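Local coordinates for protein endoglucanase FnCel5A (Fervidobacterium nodosum, PDB 3NCO) that probably hydrolyses internal beta-1,4-glucosidic bonds of cellulose, as an endoglucanase of glycosyl hydrolase family 5 with a TIM-barrel fold, at residues A[33-38]-A[81-86]; A[62-67]-A[74-79]; A[121-126]-A[163-168]. All coordinates share one frame; numbering follows the deposited sequence.

Interaction 1 of 3, residues A[33-38]-A[81-86]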
loop_
_atom_site.group_PDB
_atom_site.type_symbol
_atom_site.label_atom_id
_atom_site.label_comp_id
_atom_site.label_asym_id
_atom_site.label_seq_id
_atom_site.Cartn_x
_atom_site.Cartn_y
_atom_site.Cartn_z
ATOM N N PRO A 33 -1.619 -15.912 5.985
ATOM C CA PRO A 33 -1.446 -17.143 5.201
ATOM C C PRO A 33 -2.773 -17.687 4.650
ATOM O O PRO A 33 -2.827 -18.269 3.552
ATOM C CB PRO A 33 -0.863 -18.137 6.221
ATOM C CG PRO A 33 -0.233 -17.259 7.295
ATOM C CD PRO A 33 -1.110 -16.021 7.364
ATOM N N VAL A 34 -3.813 -17.584 5.486
ATOM C CA VAL A 34 -5.188 -17.888 5.112
ATOM C C VAL A 34 -6.036 -16.714 5.646
ATOM O O VAL A 34 -5.886 -16.280 6.811
ATOM C CB VAL A 34 -5.690 -19.199 5.767
ATOM C CG1 VAL A 34 -7.176 -19.361 5.461
ATOM C CG2 VAL A 34 -4.936 -20.416 5.250
ATOM N N GLU A 35 -6.931 -16.178 4.801
ATOM C CA GLU A 35 -7.695 -14.994 5.259
ATOM C C GLU A 35 -8.477 -15.390 6.507
ATOM O O GLU A 35 -9.222 -16.387 6.530
ATOM C CB GLU A 35 -8.647 -14.488 4.194
ATOM C CG GLU A 35 -9.246 -13.095 4.507
ATOM C CD GLU A 35 -10.393 -12.708 3.574
ATOM O OE1 GLU A 35 -10.658 -13.478 2.639
ATOM O OE2 GLU A 35 -11.039 -11.651 3.804
ATOM N N GLY A 36 -8.345 -14.550 7.533
ATOM C CA GLY A 36 -9.009 -14.816 8.817
ATOM C C GLY A 36 -8.032 -15.300 9.874
ATOM O O GLY A 36 -8.289 -15.181 11.071
ATOM N N SER A 37 -6.903 -15.857 9.447
ATOM C CA SER A 37 -6.034 -16.456 10.454
ATOM C C SER A 37 -5.283 -15.445 11.358
ATOM O O SER A 37 -4.684 -15.855 12.383
ATOM C CB SER A 37 -5.083 -17.453 9.786
ATOM O OG SER A 37 -4.132 -16.771 8.992
ATOM N N TRP A 38 -5.318 -14.168 10.986
ATOM C CA TRP A 38 -4.779 -13.106 11.799
ATOM C C TRP A 38 -5.898 -12.333 12.465
ATOM O O TRP A 38 -5.641 -11.312 13.104
ATOM C CB TRP A 38 -3.897 -12.169 10.945
ATOM C CG TRP A 38 -2.587 -12.808 10.470
ATOM C CD1 TRP A 38 -2.040 -14.013 10.871
ATOM C CD2 TRP A 38 -1.622 -12.214 9.599
ATOM N NE1 TRP A 38 -0.799 -14.218 10.269
ATOM C CE2 TRP A 38 -0.524 -13.122 9.490
ATOM C CE3 TRP A 38 -1.569 -11.006 8.892
ATOM C CZ2 TRP A 38 0.600 -12.855 8.689
ATOM C CZ3 TRP A 38 -0.427 -10.735 8.126
ATOM C CH2 TRP A 38 0.625 -11.667 8.018
ATOM N N LEU A 81 -8.581 -17.026 -6.316
ATOM C CA LEU A 81 -8.773 -16.020 -7.329
ATOM C C LEU A 81 -10.242 -15.550 -7.289
ATOM O O LEU A 81 -10.534 -14.338 -7.357
ATOM C CB LEU A 81 -8.450 -16.617 -8.714
ATOM C CG LEU A 81 -8.583 -15.627 -9.899
ATOM C CD1 LEU A 81 -7.765 -14.324 -9.688
ATOM C CD2 LEU A 81 -8.184 -16.342 -11.203
ATOM N N ASP A 82 -11.170 -16.501 -7.133
ATOM C CA ASP A 82 -12.598 -16.154 -7.074
ATOM C C ASP A 82 -12.894 -15.229 -5.893
ATOM O O ASP A 82 -13.664 -14.280 -6.014
ATOM C CB ASP A 82 -13.448 -17.411 -7.000
ATOM C CG ASP A 82 -13.498 -18.140 -8.325
ATOM O OD1 ASP A 82 -13.032 -17.574 -9.343
ATOM O OD2 ASP A 82 -14.042 -19.268 -8.338
ATOM N N ARG A 83 -12.253 -15.519 -4.779
ATOM C CA ARG A 83 -12.390 -14.683 -3.582
ATOM C C ARG A 83 -11.911 -13.251 -3.839
ATOM O O ARG A 83 -12.621 -12.272 -3.470
ATOM C CB ARG A 83 -11.537 -15.288 -2.425
ATOM C CG ARG A 83 -11.524 -14.489 -1.099
ATOM C CD ARG A 83 -12.905 -14.175 -0.570
ATOM N NE ARG A 83 -12.796 -13.335 0.610
ATOM C CZ ARG A 83 -13.797 -12.630 1.124
ATOM N NH1 ARG A 83 -15.020 -12.683 0.568
ATOM N NH2 ARG A 83 -13.562 -11.866 2.215
ATOM N N VAL A 84 -10.685 -13.127 -4.387
ATOM C CA VAL A 84 -10.166 -11.772 -4.657
ATOM C C VAL A 84 -11.100 -11.017 -5.645
ATOM O O VAL A 84 -11.382 -9.814 -5.475
ATOM C CB VAL A 84 -8.667 -11.803 -5.098
ATOM C CG1 VAL A 84 -8.148 -10.408 -5.389
ATOM C CG2 VAL A 84 -7.820 -12.396 -3.995
ATOM N N LYS A 85 -11.551 -11.727 -6.673
ATOM C CA LYS A 85 -12.472 -11.117 -7.660
ATOM C C LYS A 85 -13.741 -10.667 -6.966
ATOM O O LYS A 85 -14.291 -9.596 -7.275
ATOM C CB LYS A 85 -12.841 -12.073 -8.792
ATOM C CG LYS A 85 -11.753 -12.242 -9.813
ATOM C CD LYS A 85 -11.968 -13.413 -10.756
ATOM C CE LYS A 85 -12.848 -13.075 -11.956
ATOM N NZ LYS A 85 -12.734 -14.206 -12.956
ATOM N N HIS A 86 -14.246 -11.496 -6.063
ATOM C CA HIS A 86 -15.429 -11.078 -5.310
ATOM C C HIS A 86 -15.174 -9.797 -4.510
ATOM O O HIS A 86 -15.959 -8.845 -4.533
ATOM C CB HIS A 86 -15.924 -12.176 -4.382
ATOM C CG HIS A 86 -16.969 -11.699 -3.427
ATOM N ND1 HIS A 86 -18.290 -11.510 -3.801
ATOM C CD2 HIS A 86 -16.874 -11.284 -2.142
ATOM C CE1 HIS A 86 -18.975 -11.048 -2.761
ATOM N NE2 HIS A 86 -18.134 -10.903 -1.739
#

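Interaction 2 of 3, residues A[62-67]-A[74-79]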
loop_
_atom_site.group_PDB
_atom_site.type_symbol
_atom_site.label_atom_id
_atom_site.label_comp_id
_atom_site.label_asym_id
_atom_site.label_seq_id
_atom_site.Cartn_x
_atom_site.Cartn_y
_atom_site.Cartn_z
ATOM N N ILE A 62 -2.466 -8.733 -0.664
ATOM C CA ILE A 62 -2.812 -10.117 -1.048
ATOM C C ILE A 62 -1.588 -11.046 -1.132
ATOM O O ILE A 62 -0.667 -10.770 -1.880
ATOM C CB ILE A 62 -3.563 -10.129 -2.430
ATOM C CG1 ILE A 62 -4.740 -9.143 -2.414
ATOM C CG2 ILE A 62 -3.958 -11.550 -2.849
ATOM C CD1 ILE A 62 -5.415 -8.929 -3.808
ATOM N N ARG A 63 -1.598 -12.157 -0.382
ATOM C CA ARG A 63 -0.448 -13.070 -0.370
ATOM C C ARG A 63 -0.752 -14.164 -1.429
ATOM O O ARG A 63 -1.047 -15.316 -1.118
ATOM C CB ARG A 63 -0.198 -13.656 1.012
ATOM C CG ARG A 63 1.069 -14.537 1.046
ATOM C CD ARG A 63 1.100 -15.387 2.259
ATOM N NE ARG A 63 1.067 -14.576 3.475
ATOM C CZ ARG A 63 1.680 -14.952 4.610
ATOM N NH1 ARG A 63 2.390 -16.094 4.652
ATOM N NH2 ARG A 63 1.597 -14.180 5.685
ATOM N N TRP A 64 -0.656 -13.782 -2.688
ATOM C CA TRP A 64 -0.856 -14.700 -3.769
ATOM C C TRP A 64 0.026 -15.916 -3.627
ATOM O O TRP A 64 -0.314 -17.005 -4.054
ATOM C CB TRP A 64 -0.580 -14.010 -5.103
ATOM C CG TRP A 64 -1.510 -12.905 -5.456
ATOM C CD1 TRP A 64 -1.221 -11.545 -5.402
ATOM C CD2 TRP A 64 -2.858 -13.006 -5.982
ATOM N NE1 TRP A 64 -2.303 -10.820 -5.853
ATOM C CE2 TRP A 64 -3.321 -11.685 -6.194
ATOM C CE3 TRP A 64 -3.711 -14.083 -6.317
ATOM C CZ2 TRP A 64 -4.591 -11.409 -6.692
ATOM C CZ3 TRP A 64 -4.996 -13.804 -6.782
ATOM C CH2 TRP A 64 -5.412 -12.469 -6.995
ATOM N N SER A 65 1.203 -15.716 -3.077
ATOM C CA SER A 65 2.144 -16.820 -3.091
ATOM C C SER A 65 1.734 -17.982 -2.191
ATOM O O SER A 65 2.355 -19.082 -2.295
ATOM C CB SER A 65 3.540 -16.301 -2.683
ATOM O OG SER A 65 3.587 -15.763 -1.367
ATOM N N ALA A 66 0.740 -17.734 -1.316
ATOM C CA ALA A 66 0.202 -18.796 -0.427
ATOM C C ALA A 66 -0.927 -19.617 -1.087
ATOM O O ALA A 66 -1.560 -20.472 -0.416
ATOM C CB ALA A 66 -0.269 -18.191 0.872
ATOM N N HIS A 67 -1.164 -19.407 -2.389
ATOM C CA HIS A 67 -2.351 -19.976 -3.032
ATOM C C HIS A 67 -2.054 -20.325 -4.472
ATOM O O HIS A 67 -2.865 -20.062 -5.365
ATOM C CB HIS A 67 -3.497 -18.964 -2.976
ATOM C CG HIS A 67 -3.901 -18.597 -1.580
ATOM N ND1 HIS A 67 -3.539 -17.425 -0.951
ATOM C CD2 HIS A 67 -4.652 -19.281 -0.687
ATOM C CE1 HIS A 67 -4.050 -17.396 0.271
ATOM N NE2 HIS A 67 -4.723 -18.519 0.456
ATOM N N TYR A 74 2.674 -22.407 -11.926
ATOM C CA TYR A 74 2.224 -21.856 -10.620
ATOM C C TYR A 74 0.797 -21.309 -10.692
ATOM O O TYR A 74 0.537 -20.174 -10.292
ATOM C CB TYR A 74 3.173 -20.751 -10.145
ATOM C CG TYR A 74 4.624 -21.174 -10.195
ATOM C CD1 TYR A 74 5.084 -22.230 -9.412
ATOM C CD2 TYR A 74 5.529 -20.534 -11.058
ATOM C CE1 TYR A 74 6.419 -22.646 -9.498
ATOM C CE2 TYR A 74 6.869 -20.944 -11.159
ATOM C CZ TYR A 74 7.284 -21.985 -10.370
ATOM O OH TYR A 74 8.590 -22.378 -10.452
ATOM N N GLU A 75 -0.128 -22.142 -11.144
ATOM C CA GLU A 75 -1.526 -21.749 -11.261
ATOM C C GLU A 75 -2.053 -21.297 -9.912
ATOM O O GLU A 75 -1.884 -21.993 -8.922
ATOM C CB GLU A 75 -2.390 -22.921 -11.723
ATOM C CG GLU A 75 -3.299 -22.554 -12.835
ATOM C CD GLU A 75 -2.532 -22.555 -14.158
ATOM O OE1 GLU A 75 -2.105 -21.464 -14.617
ATOM O OE2 GLU A 75 -2.350 -23.664 -14.739
ATOM N N ILE A 76 -2.721 -20.145 -9.892
ATOM C CA ILE A 76 -3.406 -19.693 -8.704
ATOM C C ILE A 76 -4.640 -20.602 -8.458
ATOM O O ILE A 76 -5.431 -20.882 -9.381
ATOM C CB ILE A 76 -3.877 -18.245 -8.891
ATOM C CG1 ILE A 76 -2.669 -17.332 -9.165
ATOM C CG2 ILE A 76 -4.674 -17.806 -7.676
ATOM C CD1 ILE A 76 -3.095 -15.879 -9.540
ATOM N N ASP A 77 -4.781 -21.030 -7.205
ATOM C CA ASP A 77 -5.986 -21.750 -6.781
ATOM C C ASP A 77 -7.275 -20.998 -7.186
ATOM O O ASP A 77 -7.481 -19.822 -6.830
ATOM C CB ASP A 77 -5.972 -22.015 -5.273
ATOM C CG ASP A 77 -4.766 -22.879 -4.830
ATOM O OD1 ASP A 77 -4.253 -23.744 -5.619
ATOM O OD2 ASP A 77 -4.358 -22.718 -3.669
ATOM N N LYS A 78 -8.174 -21.709 -7.868
ATOM C CA LYS A 78 -9.415 -21.088 -8.356
ATOM C C LYS A 78 -10.247 -20.412 -7.237
ATOM O O LYS A 78 -10.733 -19.270 -7.369
ATOM C CB LYS A 78 -10.271 -22.105 -9.122
ATOM C CG LYS A 78 -11.627 -21.519 -9.492
ATOM C CD LYS A 78 -12.379 -22.425 -10.468
ATOM C CE LYS A 78 -13.611 -21.706 -11.105
ATOM N NZ LYS A 78 -14.662 -21.238 -10.145
ATOM N N PHE A 79 -10.380 -21.097 -6.122
ATOM C CA PHE A 79 -11.177 -20.581 -5.025
ATOM C C PHE A 79 -10.617 -19.236 -4.563
ATOM O O PHE A 79 -11.365 -18.299 -4.232
ATOM C CB PHE A 79 -11.178 -21.563 -3.846
ATOM C CG PHE A 79 -11.852 -21.020 -2.610
ATOM C CD1 PHE A 79 -13.238 -21.170 -2.442
ATOM C CD2 PHE A 79 -11.114 -20.340 -1.626
ATOM C CE1 PHE A 79 -13.887 -20.655 -1.305
ATOM C CE2 PHE A 79 -11.751 -19.814 -0.490
ATOM C CZ PHE A 79 -13.138 -19.969 -0.333
#

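Interaction 3 of 3, residues A[121-126]-A[163-168]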
loop_
_atom_site.group_PDB
_atom_site.type_symbol
_atom_site.label_atom_id
_atom_site.label_comp_id
_atom_site.label_asym_id
_atom_site.label_seq_id
_atom_site.Cartn_x
_atom_site.Cartn_y
_atom_site.Cartn_z
ATOM N N GLU A 121 4.928 -15.048 -12.965
ATOM C CA GLU A 121 3.798 -15.935 -13.315
ATOM C C GLU A 121 2.524 -15.588 -12.546
ATOM O O GLU A 121 1.435 -15.613 -13.121
ATOM C CB GLU A 121 4.144 -17.390 -13.049
ATOM C CG GLU A 121 5.263 -17.942 -13.946
ATOM C CD GLU A 121 5.029 -17.661 -15.441
ATOM O OE1 GLU A 121 3.936 -17.994 -15.955
ATOM O OE2 GLU A 121 5.913 -17.093 -16.119
ATOM N N ILE A 122 2.656 -15.209 -11.279
ATOM C CA ILE A 122 1.477 -14.730 -10.514
ATOM C C ILE A 122 0.838 -13.571 -11.240
ATOM O O ILE A 122 -0.365 -13.557 -11.502
ATOM C CB ILE A 122 1.876 -14.323 -9.063
ATOM C CG1 ILE A 122 2.114 -15.594 -8.258
ATOM C CG2 ILE A 122 0.786 -13.427 -8.387
ATOM C CD1 ILE A 122 2.866 -15.372 -6.945
ATOM N N TRP A 123 1.645 -12.594 -11.600
ATOM C CA TRP A 123 1.112 -11.408 -12.239
ATOM C C TRP A 123 0.578 -11.652 -13.655
ATOM O O TRP A 123 -0.383 -10.978 -14.096
ATOM C CB TRP A 123 2.109 -10.257 -12.161
ATOM C CG TRP A 123 1.844 -9.463 -10.864
ATOM C CD1 TRP A 123 2.650 -9.380 -9.710
ATOM C CD2 TRP A 123 0.669 -8.727 -10.574
ATOM N NE1 TRP A 123 2.030 -8.589 -8.767
ATOM C CE2 TRP A 123 0.801 -8.200 -9.262
ATOM C CE3 TRP A 123 -0.495 -8.458 -11.313
ATOM C CZ2 TRP A 123 -0.203 -7.396 -8.678
ATOM C CZ3 TRP A 123 -1.466 -7.671 -10.766
ATOM C CH2 TRP A 123 -1.344 -7.134 -9.442
ATOM N N LYS A 124 1.176 -12.590 -14.381
ATOM C CA LYS A 124 0.612 -12.929 -15.695
ATOM C C LYS A 124 -0.844 -13.368 -15.504
ATOM O O LYS A 124 -1.756 -12.972 -16.266
ATOM C CB LYS A 124 1.433 -14.047 -16.320
ATOM C CG LYS A 124 0.890 -14.516 -17.654
ATOM C CD LYS A 124 1.884 -15.501 -18.269
ATOM C CE LYS A 124 1.522 -15.851 -19.746
ATOM N NZ LYS A 124 1.908 -14.700 -20.683
ATOM N N GLN A 125 -1.068 -14.174 -14.484
ATOM C CA GLN A 125 -2.392 -14.677 -14.187
ATOM C C GLN A 125 -3.357 -13.616 -13.634
ATOM O O GLN A 125 -4.534 -13.610 -14.008
ATOM C CB GLN A 125 -2.278 -15.794 -13.190
ATOM C CG GLN A 125 -1.678 -17.008 -13.839
ATOM C CD GLN A 125 -1.484 -18.083 -12.811
ATOM O OE1 GLN A 125 -2.442 -18.711 -12.408
ATOM N NE2 GLN A 125 -0.257 -18.231 -12.304
ATOM N N VAL A 126 -2.915 -12.808 -12.693
ATOM C CA VAL A 126 -3.790 -11.796 -12.097
ATOM C C VAL A 126 -4.169 -10.762 -13.171
ATOM O O VAL A 126 -5.385 -10.416 -13.338
ATOM C CB VAL A 126 -3.126 -11.090 -10.920
ATOM C CG1 VAL A 126 -4.088 -9.998 -10.370
ATOM C CG2 VAL A 126 -2.732 -12.097 -9.822
ATOM N N GLY A 163 6.082 -6.033 -17.927
ATOM C CA GLY A 163 5.965 -6.564 -19.292
ATOM C C GLY A 163 4.828 -7.562 -19.444
ATOM O O GLY A 163 4.025 -7.496 -20.426
ATOM N N GLU A 164 4.712 -8.494 -18.491
ATOM C CA GLU A 164 3.624 -9.477 -18.549
ATOM C C GLU A 164 2.274 -8.821 -18.279
ATOM O O GLU A 164 1.272 -9.138 -18.927
ATOM C CB GLU A 164 3.866 -10.601 -17.545
ATOM C CG GLU A 164 4.980 -11.550 -18.027
ATOM C CD GLU A 164 4.595 -12.290 -19.299
ATOM O OE1 GLU A 164 3.397 -12.543 -19.542
ATOM O OE2 GLU A 164 5.511 -12.621 -20.067
ATOM N N ILE A 165 2.230 -7.901 -17.323
ATOM C CA ILE A 165 0.978 -7.172 -17.097
ATOM C C ILE A 165 0.522 -6.448 -18.362
ATOM O O ILE A 165 -0.678 -6.493 -18.726
ATOM C CB ILE A 165 1.133 -6.156 -15.920
ATOM C CG1 ILE A 165 1.329 -6.906 -14.578
ATOM C CG2 ILE A 165 -0.056 -5.139 -15.868
ATOM C CD1 ILE A 165 1.731 -6.001 -13.372
ATOM N N ARG A 166 1.459 -5.762 -19.013
ATOM C CA ARG A 166 1.121 -4.899 -20.152
ATOM C C ARG A 166 0.602 -5.655 -21.378
ATOM O O ARG A 166 -0.022 -5.040 -22.245
ATOM C CB ARG A 166 2.311 -3.985 -20.486
ATOM C CG ARG A 166 2.504 -2.922 -19.455
ATOM C CD ARG A 166 1.721 -1.708 -19.761
ATOM N NE ARG A 166 1.874 -0.687 -18.709
ATOM C CZ ARG A 166 0.974 -0.398 -17.776
ATOM N NH1 ARG A 166 -0.182 -1.015 -17.681
ATOM N NH2 ARG A 166 1.270 0.545 -16.918
ATOM N N LYS A 167 0.854 -6.965 -21.436
ATOM C CA LYS A 167 0.412 -7.797 -22.556
ATOM C C LYS A 167 -1.128 -7.810 -22.631
ATOM O O LYS A 167 -1.705 -7.773 -23.715
ATOM C CB LYS A 167 0.949 -9.235 -22.430
ATOM C CG LYS A 167 2.404 -9.363 -22.823
ATOM C CD LYS A 167 2.870 -10.795 -22.771
ATOM C CE LYS A 167 4.346 -10.885 -23.105
ATOM N NZ LYS A 167 4.773 -12.316 -22.973
ATOM N N THR A 168 -1.767 -7.868 -21.465
ATOM C CA THR A 168 -3.218 -7.935 -21.362
ATOM C C THR A 168 -3.865 -6.624 -20.847
ATOM O O THR A 168 -5.054 -6.406 -21.040
ATOM C CB THR A 168 -3.648 -9.074 -20.404
ATOM O OG1 THR A 168 -2.944 -8.963 -19.165
ATOM C CG2 THR A 168 -3.389 -10.457 -21.032
HETATM O O HOH W 1 -1.274 -11.083 -18.495
HETATM O O HOH W 2 2.467 -14.603 -23.780
HETATM O O HOH W 3 5.080 -15.072 -21.585
#

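Interaction 1 of 3, residues A[33-38]-A[81-86]
Glu35 and Arg83 meet across a wide gap between backbones, their CA atoms 10.0 Å apart, the glutamate on a type II beta turn from Val34 to Ser37 and the arginine within helix 78-93. Both side chains set out toward the other segment, and together they span the distance. Glu35 runs out extended, whereas Arg83 bends at chi2 (53°), and the chains cross at about a right angle. Their flat ends nevertheless lie nearly coplanar, 28° apart. Arg83 grips the carboxylate side-on. Its NE donates to Glu35 OE1 at 3.0 Å, slightly out of the guanidinium plane, and its NH2 donates to Glu35 OE2, also at 3.0 Å, in that plane. Each oxygen uses its syn lone pair, and the NH2 bond is the straighter one, at 167°. The backbone of Ile42 binds the same pair: its N donates to Glu35 OE2 and its O accepts from Arg83 NH2, while Tyr41 touches both side chains. The turn is closed by Val34 O, which receives Ser37 N at 2.9 Å and Ser37 OG at 2.8 Å; Gly36 has the positive phi expected at the third position of a type II turn. This is a bidentate salt bridge at the surface of a TIM barrel, tying the loop after strand 22-25 to the helix that follows the next strand, 57-60.

Interaction 2 of 3, residues A[62-67]-A[74-79]
Ile76 packs against Trp64 while His67 accepts a backbone bond from Asp77, and these two meetings join the loop after strand 57-60 to the start of helix 78-93. The isoleucine is the side chain to follow. Its CA already lies 3.4 Å from His67 O in a CA-H...O contact, and CB stays near the same oxygen. There the chain branches. CG2, placed anti to the backbone N, reaches His67 O at 3.7 Å and also comes near CE3 and CZ3 of the Trp64 ring. The other branch runs through CG1, anti to the carbonyl carbon (chi1 -59°), and on extended to CD1, which comes 3.7 Å from Trp64 CE3 and nearly as close to CZ3. The approach to the indole is oblique. Ile62 CG2 sits over one face of the ring, toward its rim, and Phe80 meets Trp64 with its plane at about 90°.

The polar half of the contact centres on His67 O. Asp77 N donates to it at 2.8 Å with a nearly straight N-H...O angle of 164°. Asp77 stands at the N-cap position of the helix, but its side chain makes no capping bond; its carboxylate lies beside the His67 backbone instead, with OD2 3.5 Å from His67 CA. The histidine ring turns back over its own segment, where ND1 donates to Arg63 O at 3.3 Å. That oxygen also takes Ala66 N, on the opposite face of its carbonyl plane.

The chemistry is thus divided: a backbone bond ties the residue just before the helix to the preceding loop, and beside it the buried Ile76 and Trp64 make an apolar contact, CG2 bordering both oxygen and ring, CD1 the ring.

Interaction 3 of 3, residues A[121-126]-A[163-168]
Lys124 and Glu164 reach one another through differently shaped chains. The lysine leaves its backbone with CG anti to N, runs straight as far as CE and turns only at chi4 (76°). The glutamate folds at chi2 (-65°), which carries OE1 against the lysine methylenes, the two chains crossing at a slant. Lys124 NZ then donates to Glu164 OE1 at 2.9 Å in a salt bridge, lying on the syn side of that oxygen but tilted out of the carboxylate plane. Lys167, one turn further along the glutamate's own helix, gives NZ to Glu164 OE2 at 3.0 Å. Lys124 NZ and Lys167 NZ lie 4.4 Å apart, and the carboxylate they share probably offsets much of their repulsion. Water 2 accepts from Lys124 NZ and weakly from Lys167 NZ, while water 3 donates to Glu164 OE2. Water 1 bridges the backbones, donating to Lys124 O and Glu164 O and accepting from Thr168 OG1.

On the inner side the contact is apolar. Trp123 and Ile165 lie side by side, pointing the same way, and Ile165 CD1 comes to 3.9 Å from Trp123 CE3, approaching the indole obliquely. Trp123 NE1 donates to Ile141 O, and the ring also meets Phe139 of strand 137-140. Ile165 rests on Val174 of strand 174-177. The segment axes run close to parallel, 14° apart with a closest approach of 8.4 Å. In chain order helix 112-130 precedes strand 137-140 and helix 151-168 follows it, making them successive outer helices of the barrel, with strands 137-140 and 174-177 beneath their inward-facing side chains.

In the fold
Interactions 1 and 2 both use helix 78-93, and their centres are 9 Å apart. Their loops meet where Trp38 CZ2 packs 3.4 Å from Arg63 NH2, and Ile62 of the loop packs on Val84 of the helix. Gln125 on helix 112-130 leads on to interaction 3, 14 Å from interaction 2 between centres: its NE2 and OE1 probably hydrogen-bond to Tyr74 O and Ile76 N, each at 2.9 Å. Interactions 1 and 3 do not touch; interaction 2 touches both and so connects them, through helices 78-93 and 112-130. Loops 33-38 and 62-67 follow the C-terminal ends of strands 22-25 and 57-60, the barrel end where glycosidases of this family carry their active site, so both probably lie near it.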